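Local coordinates for TAF6 (Antonospora locustae, PDB 4ATG), which is a TFIID subunit that probably acts in transcription initiation, its C-terminal HEAT-repeat domain taking part in Taf6-Taf9 complex formation, at residues Leu69-Ile74 with Val114-Asp119; Gly138-Pro143 with Glu174-Thr179; Tyr155-Ser158 with Asn163-Asn166; Leu11-Ile16 with Gln39-Tyr44. All coordinates share one frame; numbering follows the deposited sequence.

Contact 1. Residues Leu69-Ile74 with Val114-Asp119; sequences LYFSLI and VKYIYD
F71 of helix 60-75 drives the edge of its ring onto a face of Y116 in helix 104-121, linking two helices of a HEAT-repeat alpha-solenoid. The axes of the two short segments differ in direction by only 24° and approach no closer than 11.6 Å, a separation that long side chains have to span. The rings form a T-shaped pair with planes at 83°: F71 CE1 stands above the centre of the tyrosine ring, 3.8 Å from Y116 CG. Y116 reaches this position because its CG lies anti to the backbone N (chi1 -177°), which extends the ring from a CB already directed at the facing helix. I74 slides past Y116 in the opposite direction, its CG2 branch 3.7 Å from Y116 CE2, in an oblique approach. The phenol oxygen, Y116 OH, is hydrogen-bonded to K75 NZ, just beyond 69-74. With an alanine in place of Y116, the F71 edge would probably lose the face it meets, and K75 NZ its phenolic partner. Deeper in, where L89 and L92 of helix 85-97 pack on I117, the two isoleucines cross at about a right angle, with I74 CD1 3.8 Å from I117 CD1.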
loop_
_atom_site.group_PDB
_atom_site.type_symbol
_atom_site.label_atom_id
_atom_site.label_comp_id
_atom_site.label_asym_id
_atom_site.label_seq_id
_atom_site.Cartn_x
_atom_site.Cartn_y
_atom_site.Cartn_z
ATOM N N LEU A 69 7.480 -4.115 5.619
ATOM C CA LEU A 69 7.659 -3.493 6.943
ATOM C C LEU A 69 6.330 -2.928 7.435
ATOM O O LEU A 69 6.010 -3.031 8.627
ATOM C CB LEU A 69 8.730 -2.404 6.899
ATOM C CG LEU A 69 10.188 -2.916 6.708
ATOM C CD1 LEU A 69 11.120 -1.727 6.469
ATOM C CD2 LEU A 69 10.661 -3.641 7.944
ATOM N N TYR A 70 5.550 -2.308 6.542
ATOM C CA TYR A 70 4.225 -1.813 6.975
ATOM C C TYR A 70 3.366 -2.980 7.477
ATOM O O TYR A 70 2.715 -2.868 8.517
ATOM C CB TYR A 70 3.471 -1.158 5.826
ATOM C CG TYR A 70 3.898 0.256 5.478
ATOM C CD1 TYR A 70 4.390 1.125 6.457
ATOM C CD2 TYR A 70 3.736 0.750 4.189
ATOM C CE1 TYR A 70 4.724 2.448 6.147
ATOM C CE2 TYR A 70 4.050 2.070 3.873
ATOM C CZ TYR A 70 4.560 2.908 4.849
ATOM O OH TYR A 70 4.894 4.190 4.504
ATOM N N PHE A 71 3.352 -4.090 6.731
ATOM C CA PHE A 71 2.546 -5.254 7.106
ATOM C C PHE A 71 3.022 -5.832 8.429
ATOM O O PHE A 71 2.208 -6.293 9.225
ATOM C CB PHE A 71 2.584 -6.317 5.973
ATOM C CG PHE A 71 1.562 -7.427 6.152
ATOM C CD1 PHE A 71 0.230 -7.131 6.439
ATOM C CD2 PHE A 71 1.938 -8.762 6.059
ATOM C CE1 PHE A 71 -0.715 -8.158 6.613
ATOM C CE2 PHE A 71 0.995 -9.786 6.234
ATOM C CZ PHE A 71 -0.320 -9.475 6.512
ATOM N N SER A 72 4.347 -5.818 8.680
ATOM C CA SER A 72 4.874 -6.336 9.950
ATOM C C SER A 72 4.321 -5.496 11.099
ATOM O O SER A 72 3.881 -6.049 12.093
ATOM C CB SER A 72 6.402 -6.269 9.988
ATOM O OG SER A 72 7.013 -7.294 9.219
ATOM N N LEU A 73 4.357 -4.165 10.967
ATOM C CA LEU A 73 3.863 -3.287 12.054
ATOM C C LEU A 73 2.346 -3.475 12.240
ATOM O O LEU A 73 1.859 -3.565 13.378
ATOM C CB LEU A 73 4.179 -1.825 11.707
ATOM C CG LEU A 73 5.656 -1.394 11.785
ATOM C CD1 LEU A 73 5.795 0.075 11.308
ATOM C CD2 LEU A 73 6.183 -1.503 13.201
ATOM N N ILE A 74 1.615 -3.633 11.122
ATOM C CA ILE A 74 0.154 -3.879 11.186
ATOM C C ILE A 74 -0.131 -5.186 11.948
ATOM O O ILE A 74 -1.076 -5.243 12.742
ATOM C CB ILE A 74 -0.461 -3.888 9.749
ATOM C CG1 ILE A 74 -0.441 -2.481 9.127
ATOM C CG2 ILE A 74 -1.926 -4.451 9.746
ATOM C CD1 ILE A 74 -0.628 -2.504 7.619
ATOM N N VAL A 114 -3.343 -3.160 1.130
ATOM C CA VAL A 114 -4.522 -2.269 1.180
ATOM C C VAL A 114 -5.776 -3.115 1.430
ATOM O O VAL A 114 -6.651 -2.699 2.198
ATOM C CB VAL A 114 -4.686 -1.427 -0.107
ATOM C CG1 VAL A 114 -6.044 -0.698 -0.149
ATOM C CG2 VAL A 114 -3.543 -0.432 -0.255
ATOM N N LYS A 115 -5.873 -4.286 0.778
ATOM C CA LYS A 115 -7.030 -5.182 0.965
ATOM C C LYS A 115 -7.107 -5.676 2.410
ATOM O O LYS A 115 -8.179 -5.694 2.999
ATOM C CB LYS A 115 -6.989 -6.371 -0.000
ATOM C CG LYS A 115 -8.047 -7.447 0.353
ATOM C CD LYS A 115 -8.037 -8.633 -0.591
ATOM C CE LYS A 115 -9.018 -9.714 -0.148
ATOM N NZ LYS A 115 -10.368 -9.145 0.152
ATOM N N TYR A 116 -5.985 -6.051 2.980
ATOM C CA TYR A 116 -5.952 -6.528 4.371
ATOM C C TYR A 116 -6.486 -5.435 5.307
ATOM O O TYR A 116 -7.264 -5.732 6.223
ATOM C CB TYR A 116 -4.515 -6.886 4.773
ATOM C CG TYR A 116 -4.444 -7.449 6.174
ATOM C CD1 TYR A 116 -4.628 -8.805 6.406
ATOM C CD2 TYR A 116 -4.270 -6.612 7.279
ATOM C CE1 TYR A 116 -4.604 -9.328 7.698
ATOM C CE2 TYR A 116 -4.220 -7.129 8.577
ATOM C CZ TYR A 116 -4.407 -8.488 8.778
ATOM O OH TYR A 116 -4.347 -9.037 10.033
ATOM N N ILE A 117 -6.068 -4.197 5.083
ATOM C CA ILE A 117 -6.518 -3.060 5.919
ATOM C C ILE A 117 -8.005 -2.848 5.710
ATOM O O ILE A 117 -8.751 -2.714 6.675
ATOM C CB ILE A 117 -5.695 -1.793 5.587
ATOM C CG1 ILE A 117 -4.219 -1.982 6.012
ATOM C CG2 ILE A 117 -6.317 -0.525 6.253
ATOM C CD1 ILE A 117 -3.246 -0.844 5.488
ATOM N N TYR A 118 -8.430 -2.848 4.443
ATOM C CA TYR A 118 -9.837 -2.692 4.083
ATOM C C TYR A 118 -10.673 -3.759 4.798
ATOM O O TYR A 118 -11.663 -3.431 5.464
ATOM C CB TYR A 118 -9.998 -2.792 2.552
ATOM C CG TYR A 118 -11.395 -2.524 2.054
ATOM C CD1 TYR A 118 -11.786 -1.240 1.673
ATOM C CD2 TYR A 118 -12.281 -3.571 1.808
ATOM C CE1 TYR A 118 -13.051 -0.998 1.132
ATOM C CE2 TYR A 118 -13.559 -3.333 1.293
ATOM C CZ TYR A 118 -13.932 -2.048 0.946
ATOM O OH TYR A 118 -15.181 -1.815 0.418
ATOM N N ASP A 119 -10.296 -5.023 4.650
ATOM C CA ASP A 119 -11.041 -6.124 5.271
ATOM C C ASP A 119 -11.038 -6.077 6.797
ATOM O O ASP A 119 -12.046 -6.411 7.418
ATOM C CB ASP A 119 -10.478 -7.471 4.812
ATOM C CG ASP A 119 -10.805 -7.837 3.361
ATOM O OD1 ASP A 119 -11.732 -7.245 2.798
ATOM O OD2 ASP A 119 -10.202 -8.789 2.843
#

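Contact 2. Residues Gly138-Pro143 with Glu174-Thr179; sequences GVWMDP and EEYKRT
W140 and Y176 make an offset stack: the five-membered part of the indole and the phenol ring have centroids 4.6 Å apart and planes inclined by 23°. The overlap is partial, with W140 NE1 above one face of Y176, displaced toward the rim and 3.3 Å from Y176 CD1. A further edge atom of the tyrosine, Y176 CE1, comes within 3.5 Å of the backbone oxygen W140 O.

The second kind of interaction is a Met-aromatic contact. M141 SD lies at the edge of the Y176 ring, 5.4 Å from its centroid, and also over the centre of the W140 ring, on the same indole face that meets Y176. The M141 chain, bent at chi2 (-55°) and chi3 (-68°), folds back to put its sulfur there. In the HEAT-repeat fold this joins the C-terminal end of helix 128-140 and the turn after it to helix 162-179, while L154 and L157 of the intervening helix 147-160 also touch W140.

Van der Waals contact continues at the methyl: M141 CE lies alongside the extended E175 chain, 3.8 Å from E175 CG and equally near its carboxylate carbon and OE1.

Hydrogen bonds stay within the helix or reach outside partners. Y176 OH is bonded to Q150 OE1 and to K182 N, which fixes the far end of the stacked ring. E175 O accepts from both T179 N and T179 OG1, the two donors arriving from opposite faces of its plane, with T179 OG1 at 2.8 Å from E175 O.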
loop_
_atom_site.group_PDB
_atom_site.type_symbol
_atom_site.label_atom_id
_atom_site.label_comp_id
_atom_site.label_asym_id
_atom_site.label_seq_id
_atom_site.Cartn_x
_atom_site.Cartn_y
_atom_site.Cartn_z
ATOM N N GLY A 138 -10.925 6.913 -8.940
ATOM C CA GLY A 138 -10.426 8.154 -9.532
ATOM C C GLY A 138 -9.285 7.951 -10.510
ATOM O O GLY A 138 -9.325 8.491 -11.617
ATOM N N VAL A 139 -8.284 7.140 -10.114
ATOM C CA VAL A 139 -7.083 6.809 -10.885
ATOM C C VAL A 139 -7.446 5.928 -12.073
ATOM O O VAL A 139 -7.035 6.228 -13.197
ATOM C CB VAL A 139 -5.974 6.193 -9.989
ATOM C CG1 VAL A 139 -4.787 5.685 -10.824
ATOM C CG2 VAL A 139 -5.498 7.198 -8.931
ATOM N N TRP A 140 -8.249 4.864 -11.834
ATOM C CA TRP A 140 -8.694 3.954 -12.900
ATOM C C TRP A 140 -9.415 4.727 -14.022
ATOM O O TRP A 140 -9.098 4.548 -15.208
ATOM C CB TRP A 140 -9.596 2.847 -12.308
ATOM C CG TRP A 140 -10.242 1.960 -13.338
ATOM C CD1 TRP A 140 -9.684 1.510 -14.503
ATOM C CD2 TRP A 140 -11.575 1.428 -13.299
ATOM N NE1 TRP A 140 -10.588 0.737 -15.193
ATOM C CE2 TRP A 140 -11.764 0.682 -14.486
ATOM C CE3 TRP A 140 -12.641 1.521 -12.379
ATOM C CZ2 TRP A 140 -12.971 0.030 -14.781
ATOM C CZ3 TRP A 140 -13.843 0.887 -12.682
ATOM C CH2 TRP A 140 -13.993 0.140 -13.861
ATOM N N MET A 141 -10.344 5.620 -13.639
ATOM C CA MET A 141 -11.166 6.384 -14.574
ATOM C C MET A 141 -10.568 7.695 -15.108
ATOM O O MET A 141 -11.241 8.396 -15.854
ATOM C CB MET A 141 -12.574 6.595 -13.997
ATOM C CG MET A 141 -13.350 5.299 -13.745
ATOM S SD MET A 141 -13.518 4.215 -15.187
ATOM C CE MET A 141 -14.616 5.217 -16.230
ATOM N N ASP A 142 -9.316 8.011 -14.765
ATOM C CA ASP A 142 -8.657 9.244 -15.207
ATOM C C ASP A 142 -7.962 9.044 -16.557
ATOM O O ASP A 142 -6.944 8.347 -16.593
ATOM C CB ASP A 142 -7.662 9.735 -14.138
ATOM C CG ASP A 142 -6.987 11.070 -14.426
ATOM O OD1 ASP A 142 -7.121 11.572 -15.569
ATOM O OD2 ASP A 142 -6.323 11.611 -13.504
ATOM N N PRO A 143 -8.423 9.714 -17.656
ATOM C CA PRO A 143 -7.759 9.525 -18.966
ATOM C C PRO A 143 -6.308 10.001 -19.043
ATOM O O PRO A 143 -5.593 9.568 -19.942
ATOM C CB PRO A 143 -8.667 10.268 -19.953
ATOM C CG PRO A 143 -9.959 10.495 -19.226
ATOM C CD PRO A 143 -9.592 10.609 -17.777
ATOM N N GLU A 174 -18.032 -0.186 -18.965
ATOM C CA GLU A 174 -18.334 0.243 -20.333
ATOM C C GLU A 174 -17.777 1.642 -20.655
ATOM O O GLU A 174 -17.221 1.831 -21.739
ATOM C CB GLU A 174 -19.817 0.066 -20.684
ATOM C CG GLU A 174 -20.258 -1.389 -20.791
ATOM C CD GLU A 174 -19.380 -2.345 -21.590
ATOM O OE1 GLU A 174 -19.065 -2.043 -22.765
ATOM O OE2 GLU A 174 -19.000 -3.401 -21.031
ATOM N N GLU A 175 -17.826 2.585 -19.684
ATOM C CA GLU A 175 -17.252 3.923 -19.868
ATOM C C GLU A 175 -15.730 3.826 -20.017
ATOM O O GLU A 175 -15.168 4.480 -20.892
ATOM C CB GLU A 175 -17.643 4.881 -18.728
ATOM C CG GLU A 175 -17.093 6.295 -18.899
ATOM C CD GLU A 175 -17.360 7.315 -17.808
ATOM O OE1 GLU A 175 -17.978 6.960 -16.778
ATOM O OE2 GLU A 175 -16.919 8.476 -17.977
ATOM N N TYR A 176 -15.071 2.989 -19.201
ATOM C CA TYR A 176 -13.625 2.820 -19.310
ATOM C C TYR A 176 -13.243 2.333 -20.718
ATOM O O TYR A 176 -12.378 2.924 -21.373
ATOM C CB TYR A 176 -13.058 1.846 -18.240
ATOM C CG TYR A 176 -11.562 1.752 -18.412
ATOM C CD1 TYR A 176 -10.721 2.727 -17.879
ATOM C CD2 TYR A 176 -10.998 0.808 -19.273
ATOM C CE1 TYR A 176 -9.356 2.722 -18.137
ATOM C CE2 TYR A 176 -9.641 0.825 -19.576
ATOM C CZ TYR A 176 -8.830 1.803 -19.030
ATOM O OH TYR A 176 -7.488 1.820 -19.311
ATOM N N LYS A 177 -13.896 1.253 -21.162
ATOM C CA LYS A 177 -13.641 0.634 -22.453
ATOM C C LYS A 177 -13.854 1.593 -23.606
ATOM O O LYS A 177 -13.037 1.616 -24.521
ATOM C CB LYS A 177 -14.481 -0.635 -22.631
ATOM C CG LYS A 177 -14.050 -1.786 -21.712
ATOM C CD LYS A 177 -14.783 -3.055 -22.125
ATOM C CE LYS A 177 -15.024 -4.003 -20.989
ATOM N NZ LYS A 177 -16.090 -4.982 -21.326
ATOM N N ARG A 178 -14.915 2.416 -23.534
ATOM C CA ARG A 178 -15.282 3.380 -24.573
ATOM C C ARG A 178 -14.353 4.589 -24.650
ATOM O O ARG A 178 -14.013 5.029 -25.756
ATOM C CB ARG A 178 -16.738 3.839 -24.361
ATOM C CG ARG A 178 -17.280 4.763 -25.457
ATOM C CD ARG A 178 -18.709 5.203 -25.198
ATOM N NE ARG A 178 -18.881 5.908 -23.922
ATOM C CZ ARG A 178 -18.621 7.197 -23.723
ATOM N NH1 ARG A 178 -18.117 7.940 -24.701
ATOM N NH2 ARG A 178 -18.836 7.745 -22.539
ATOM N N THR A 179 -13.973 5.147 -23.488
ATOM C CA THR A 179 -13.212 6.396 -23.417
ATOM C C THR A 179 -11.698 6.305 -23.205
ATOM O O THR A 179 -10.980 7.252 -23.550
ATOM C CB THR A 179 -13.864 7.334 -22.405
ATOM O OG1 THR A 179 -13.667 6.812 -21.097
ATOM C CG2 THR A 179 -15.347 7.506 -22.644
#

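Contact 3. Residues Tyr155-Ser158 with Asn163-Asn166; sequences YCLS and NVVN
L157 and S158, near the end of helix 147-160, meet V164 and V165, near the start of helix 162-179; these consecutive helices of the HEAT-repeat array are separated by S161 alone. Along the first segment, Y155 O accepts a bond from S158 OG at 2.7 Å, with the donor tilted 21° from the carbonyl plane; this bond is internal to the helix and holds the S158 hydroxyl back on its own helix (chi1 85°), away from 163-166. L157 comes next and makes two contacts with one methyl. Its backbone oxygen, L157 O, lies 3.6 Å from V164 CG1, and the side-chain branch L157 CD2 lies 3.8 Å from the same carbon. V164 can serve both because CG1 sits anti to its backbone N (chi1 169°), and the leucine and valine side chains cross at about a right angle. At S158 the contact falls to the backbone, where S158 O meets V165 CG2 at 3.5 Å. Close backbone passage fits this pattern, since the CA atoms of S158 and V165 are only 5.7 Å apart. Around the pair, L136 and W140 of helix 128-140 touch L157, Y118 of helix 104-121 touches V164, and V192 of helix 183-194 packs on both S158 and V165.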
loop_
_atom_site.group_PDB
_atom_site.type_symbol
_atom_site.label_atom_id
_atom_site.label_comp_id
_atom_site.label_asym_id
_atom_site.label_seq_id
_atom_site.Cartn_x
_atom_site.Cartn_y
_atom_site.Cartn_z
ATOM N N TYR A 155 -6.693 -3.376 -10.332
ATOM C CA TYR A 155 -6.306 -4.614 -9.642
ATOM C C TYR A 155 -6.705 -4.529 -8.183
ATOM O O TYR A 155 -7.312 -5.462 -7.673
ATOM C CB TYR A 155 -4.797 -4.884 -9.747
ATOM C CG TYR A 155 -4.423 -6.180 -9.070
ATOM C CD1 TYR A 155 -4.617 -7.401 -9.709
ATOM C CD2 TYR A 155 -3.953 -6.195 -7.759
ATOM C CE1 TYR A 155 -4.339 -8.605 -9.069
ATOM C CE2 TYR A 155 -3.670 -7.399 -7.105
ATOM C CZ TYR A 155 -3.862 -8.600 -7.771
ATOM O OH TYR A 155 -3.577 -9.795 -7.163
ATOM N N CYS A 156 -6.391 -3.399 -7.520
ATOM C CA CYS A 156 -6.735 -3.220 -6.107
ATOM C C CYS A 156 -8.244 -3.277 -5.885
ATOM O O CYS A 156 -8.683 -4.043 -5.031
ATOM C CB CYS A 156 -6.133 -1.941 -5.539
ATOM S SG CYS A 156 -6.244 -1.828 -3.737
ATOM N N LEU A 157 -9.037 -2.538 -6.705
ATOM C CA LEU A 157 -10.493 -2.586 -6.618
ATOM C C LEU A 157 -11.012 -4.012 -6.766
ATOM O O LEU A 157 -11.894 -4.442 -6.003
ATOM C CB LEU A 157 -11.120 -1.733 -7.733
ATOM C CG LEU A 157 -11.102 -0.203 -7.504
ATOM C CD1 LEU A 157 -11.531 0.536 -8.763
ATOM C CD2 LEU A 157 -12.044 0.198 -6.349
ATOM N N SER A 158 -10.446 -4.755 -7.739
ATOM C CA SER A 158 -10.878 -6.113 -8.081
ATOM C C SER A 158 -10.763 -7.124 -6.935
ATOM O O SER A 158 -11.508 -8.111 -6.910
ATOM C CB SER A 158 -10.118 -6.610 -9.306
ATOM O OG SER A 158 -8.861 -7.189 -8.986
ATOM N N ASN A 163 -18.835 -7.022 -3.647
ATOM C CA ASN A 163 -19.689 -5.831 -3.680
ATOM C C ASN A 163 -19.001 -4.642 -4.351
ATOM O O ASN A 163 -19.672 -3.881 -5.035
ATOM C CB ASN A 163 -20.252 -5.474 -2.302
ATOM C CG ASN A 163 -21.347 -4.427 -2.369
ATOM O OD1 ASN A 163 -21.143 -3.261 -2.021
ATOM N ND2 ASN A 163 -22.516 -4.803 -2.872
ATOM N N VAL A 164 -17.660 -4.522 -4.225
ATOM C CA VAL A 164 -16.903 -3.466 -4.899
ATOM C C VAL A 164 -16.842 -3.802 -6.407
ATOM O O VAL A 164 -17.037 -2.918 -7.245
ATOM C CB VAL A 164 -15.496 -3.245 -4.272
ATOM C CG1 VAL A 164 -14.633 -2.348 -5.155
ATOM C CG2 VAL A 164 -15.595 -2.668 -2.852
ATOM N N VAL A 165 -16.594 -5.070 -6.755
ATOM C CA VAL A 165 -16.586 -5.507 -8.162
ATOM C C VAL A 165 -17.951 -5.153 -8.791
ATOM O O VAL A 165 -18.000 -4.544 -9.856
ATOM C CB VAL A 165 -16.248 -7.026 -8.315
ATOM C CG1 VAL A 165 -16.493 -7.531 -9.742
ATOM C CG2 VAL A 165 -14.810 -7.314 -7.899
ATOM N N ASN A 166 -19.038 -5.480 -8.093
ATOM C CA ASN A 166 -20.405 -5.256 -8.575
ATOM C C ASN A 166 -20.856 -3.815 -8.589
ATOM O O ASN A 166 -21.566 -3.417 -9.511
ATOM C CB ASN A 166 -21.394 -6.170 -7.848
ATOM C CG ASN A 166 -21.240 -7.619 -8.225
ATOM O OD1 ASN A 166 -20.953 -7.965 -9.378
ATOM N ND2 ASN A 166 -21.433 -8.504 -7.262
#

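Contact 4. Residues Leu11-Ile16 with Gln39-Tyr44; sequences LYFDKI and QQLVPY
Y12 presents the edge of its ring to L41, whose CD1 methyl lies near the ring plane, 4.0 Å from Y12 CD2. The F13 ring is approached differently: L41 CD2 and Y44 CB both come to it obliquely, and its F13 CE1 corner is 3.6 Å from Y44 CB. Outside the two segments the ring of F45 meets that of F13 with planes at about 45°. Y44 takes part through its CB and backbone; the ring leads away from 11-16, and in this construct its hydroxyl bonds G1 N at the chain start.

L41 reaches both aromatic residues. Its CB points at helix 7-20; CD1 lies at the Y12 edge and near F13 CB, and L41 CD2 rests 3.9 Å from F13 CB. F13 swings its ring past L41 to Y44 with CG anti to the backbone N (chi1 174°), bringing F13 CZ within 3.7 Å of Y44 O.

With an alanine at F13, Y44 CB and F45 would probably lose their aromatic neighbour and a gap would open between helix 7-20 and the start of helix 42-55. The two regions belong to the N-terminal end of the HEAT-repeat array, with C31 of helix 25-34 also touching Y12. The contacts join apolar side-chain atoms, with the F13 ring also resting on the Y44 backbone, so cohesion here should come from burial of apolar surface more than from directional bonds.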
loop_
_atom_site.group_PDB
_atom_site.type_symbol
_atom_site.label_atom_id
_atom_site.label_comp_id
_atom_site.label_asym_id
_atom_site.label_seq_id
_atom_site.Cartn_x
_atom_site.Cartn_y
_atom_site.Cartn_z
ATOM N N LEU A 11 19.069 4.441 18.589
ATOM C CA LEU A 11 20.039 3.504 18.026
ATOM C C LEU A 11 19.366 2.277 17.382
ATOM O O LEU A 11 19.768 1.874 16.293
ATOM C CB LEU A 11 21.092 3.119 19.055
ATOM C CG LEU A 11 22.082 4.257 19.430
ATOM C CD1 LEU A 11 22.885 3.880 20.642
ATOM C CD2 LEU A 11 23.047 4.590 18.273
ATOM N N TYR A 12 18.302 1.745 17.999
ATOM C CA TYR A 12 17.551 0.612 17.447
ATOM C C TYR A 12 16.843 1.034 16.153
ATOM O O TYR A 12 16.922 0.336 15.137
ATOM C CB TYR A 12 16.520 0.083 18.458
ATOM C CG TYR A 12 15.862 -1.213 18.027
ATOM C CD1 TYR A 12 16.528 -2.435 18.152
ATOM C CD2 TYR A 12 14.592 -1.217 17.455
ATOM C CE1 TYR A 12 15.908 -3.635 17.797
ATOM C CE2 TYR A 12 13.982 -2.407 17.050
ATOM C CZ TYR A 12 14.639 -3.616 17.243
ATOM O OH TYR A 12 14.037 -4.788 16.855
ATOM N N PHE A 13 16.188 2.196 16.205
ATOM C CA PHE A 13 15.478 2.803 15.077
ATOM C C PHE A 13 16.461 2.941 13.908
ATOM O O PHE A 13 16.171 2.459 12.809
ATOM C CB PHE A 13 14.932 4.171 15.495
ATOM C CG PHE A 13 14.302 4.938 14.351
ATOM C CD1 PHE A 13 13.039 4.600 13.875
ATOM C CD2 PHE A 13 14.956 6.020 13.779
ATOM C CE1 PHE A 13 12.468 5.299 12.815
ATOM C CE2 PHE A 13 14.368 6.737 12.736
ATOM C CZ PHE A 13 13.129 6.378 12.267
ATOM N N ASP A 14 17.617 3.590 14.141
ATOM C CA ASP A 14 18.634 3.764 13.097
ATOM C C ASP A 14 19.127 2.420 12.582
ATOM O O ASP A 14 19.336 2.283 11.371
ATOM C CB ASP A 14 19.808 4.623 13.578
ATOM C CG ASP A 14 19.453 6.088 13.843
ATOM O OD1 ASP A 14 18.391 6.565 13.320
ATOM O OD2 ASP A 14 20.229 6.758 14.534
ATOM N N LYS A 15 19.282 1.415 13.477
ATOM C CA LYS A 15 19.777 0.074 13.076
ATOM C C LYS A 15 18.801 -0.603 12.100
ATOM O O LYS A 15 19.219 -1.078 11.052
ATOM C CB LYS A 15 19.997 -0.836 14.302
ATOM C CG LYS A 15 20.570 -2.199 13.928
ATOM C CD LYS A 15 21.990 -1.999 13.386
ATOM C CE LYS A 15 22.579 -3.223 12.794
ATOM N NZ LYS A 15 23.947 -2.924 12.236
ATOM N N ILE A 16 17.509 -0.617 12.427
ATOM C CA ILE A 16 16.490 -1.224 11.561
ATOM C C ILE A 16 16.497 -0.563 10.189
ATOM O O ILE A 16 16.454 -1.253 9.166
ATOM C CB ILE A 16 15.080 -1.154 12.223
ATOM C CG1 ILE A 16 15.018 -2.047 13.507
ATOM C CG2 ILE A 16 13.962 -1.519 11.201
ATOM C CD1 ILE A 16 15.272 -3.586 13.337
ATOM N N GLN A 39 6.173 0.796 20.288
ATOM C CA GLN A 39 5.135 1.809 20.067
ATOM C C GLN A 39 5.666 3.237 19.806
ATOM O O GLN A 39 5.195 3.914 18.881
ATOM C CB GLN A 39 4.058 1.794 21.171
ATOM C CG GLN A 39 2.801 2.632 20.785
ATOM C CD GLN A 39 1.984 2.025 19.656
ATOM O OE1 GLN A 39 2.139 0.854 19.316
ATOM N NE2 GLN A 39 1.029 2.772 19.113
ATOM N N GLN A 40 6.600 3.707 20.636
ATOM C CA GLN A 40 7.153 5.067 20.474
ATOM C C GLN A 40 7.814 5.268 19.101
ATOM O O GLN A 40 7.826 6.383 18.579
ATOM C CB GLN A 40 8.187 5.354 21.557
ATOM C CG GLN A 40 7.711 6.188 22.724
ATOM C CD GLN A 40 8.933 6.577 23.533
ATOM O OE1 GLN A 40 9.511 5.765 24.250
ATOM N NE2 GLN A 40 9.455 7.766 23.296
ATOM N N LEU A 41 8.387 4.186 18.536
ATOM C CA LEU A 41 9.065 4.230 17.239
ATOM C C LEU A 41 8.136 4.175 16.058
ATOM O O LEU A 41 8.505 4.605 14.968
ATOM C CB LEU A 41 10.065 3.044 17.134
ATOM C CG LEU A 41 11.236 3.084 18.106
ATOM C CD1 LEU A 41 12.240 1.981 17.782
ATOM C CD2 LEU A 41 11.954 4.359 17.997
ATOM N N VAL A 42 6.967 3.559 16.239
ATOM C CA VAL A 42 5.953 3.405 15.178
ATOM C C VAL A 42 5.742 4.646 14.277
ATOM O O VAL A 42 5.919 4.519 13.067
ATOM C CB VAL A 42 4.634 2.763 15.705
ATOM C CG1 VAL A 42 3.545 2.811 14.625
ATOM C CG2 VAL A 42 4.888 1.313 16.118
ATOM N N PRO A 43 5.385 5.842 14.790
ATOM C CA PRO A 43 5.199 6.994 13.883
ATOM C C PRO A 43 6.450 7.342 13.068
ATOM O O PRO A 43 6.345 7.780 11.925
ATOM C CB PRO A 43 4.836 8.148 14.845
ATOM C CG PRO A 43 5.283 7.704 16.178
ATOM C CD PRO A 43 5.068 6.223 16.183
ATOM N N TYR A 44 7.637 7.153 13.668
ATOM C CA TYR A 44 8.910 7.456 13.013
ATOM C C TYR A 44 9.221 6.435 11.916
ATOM O O TYR A 44 9.706 6.815 10.852
ATOM C CB TYR A 44 10.032 7.572 14.046
ATOM C CG TYR A 44 9.794 8.725 15.001
ATOM C CD1 TYR A 44 9.635 10.026 14.529
ATOM C CD2 TYR A 44 9.622 8.503 16.364
ATOM C CE1 TYR A 44 9.308 11.071 15.386
ATOM C CE2 TYR A 44 9.385 9.560 17.244
ATOM C CZ TYR A 44 9.260 10.848 16.754
ATOM O OH TYR A 44 9.013 11.888 17.617
#

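How the contacts relate
Along the HEAT-repeat array of helices the four contacts lie in the order 4, 1, 3, 2. Contact 4 lies at the N-terminal end, with its centre 41 Å from that of contact 2 and on the opposite side of the chain's centre. Between these ends the steps are shorter: 19 Å from contact 4 to contact 1, 18 Å from contact 1 to contact 3, and 15 Å from contact 3 to contact 2. Each step is bridged by side chains, namely V42 with L73, Y118 with V164 and V114 with C156, and W140 with L157. Contacts 2 and 3 share helix 162-179; in sequence both segments of contact 3 lie between those of contact 2. Side-chain packing thus links successive contacts, consistent with one continuous helical-repeat domain.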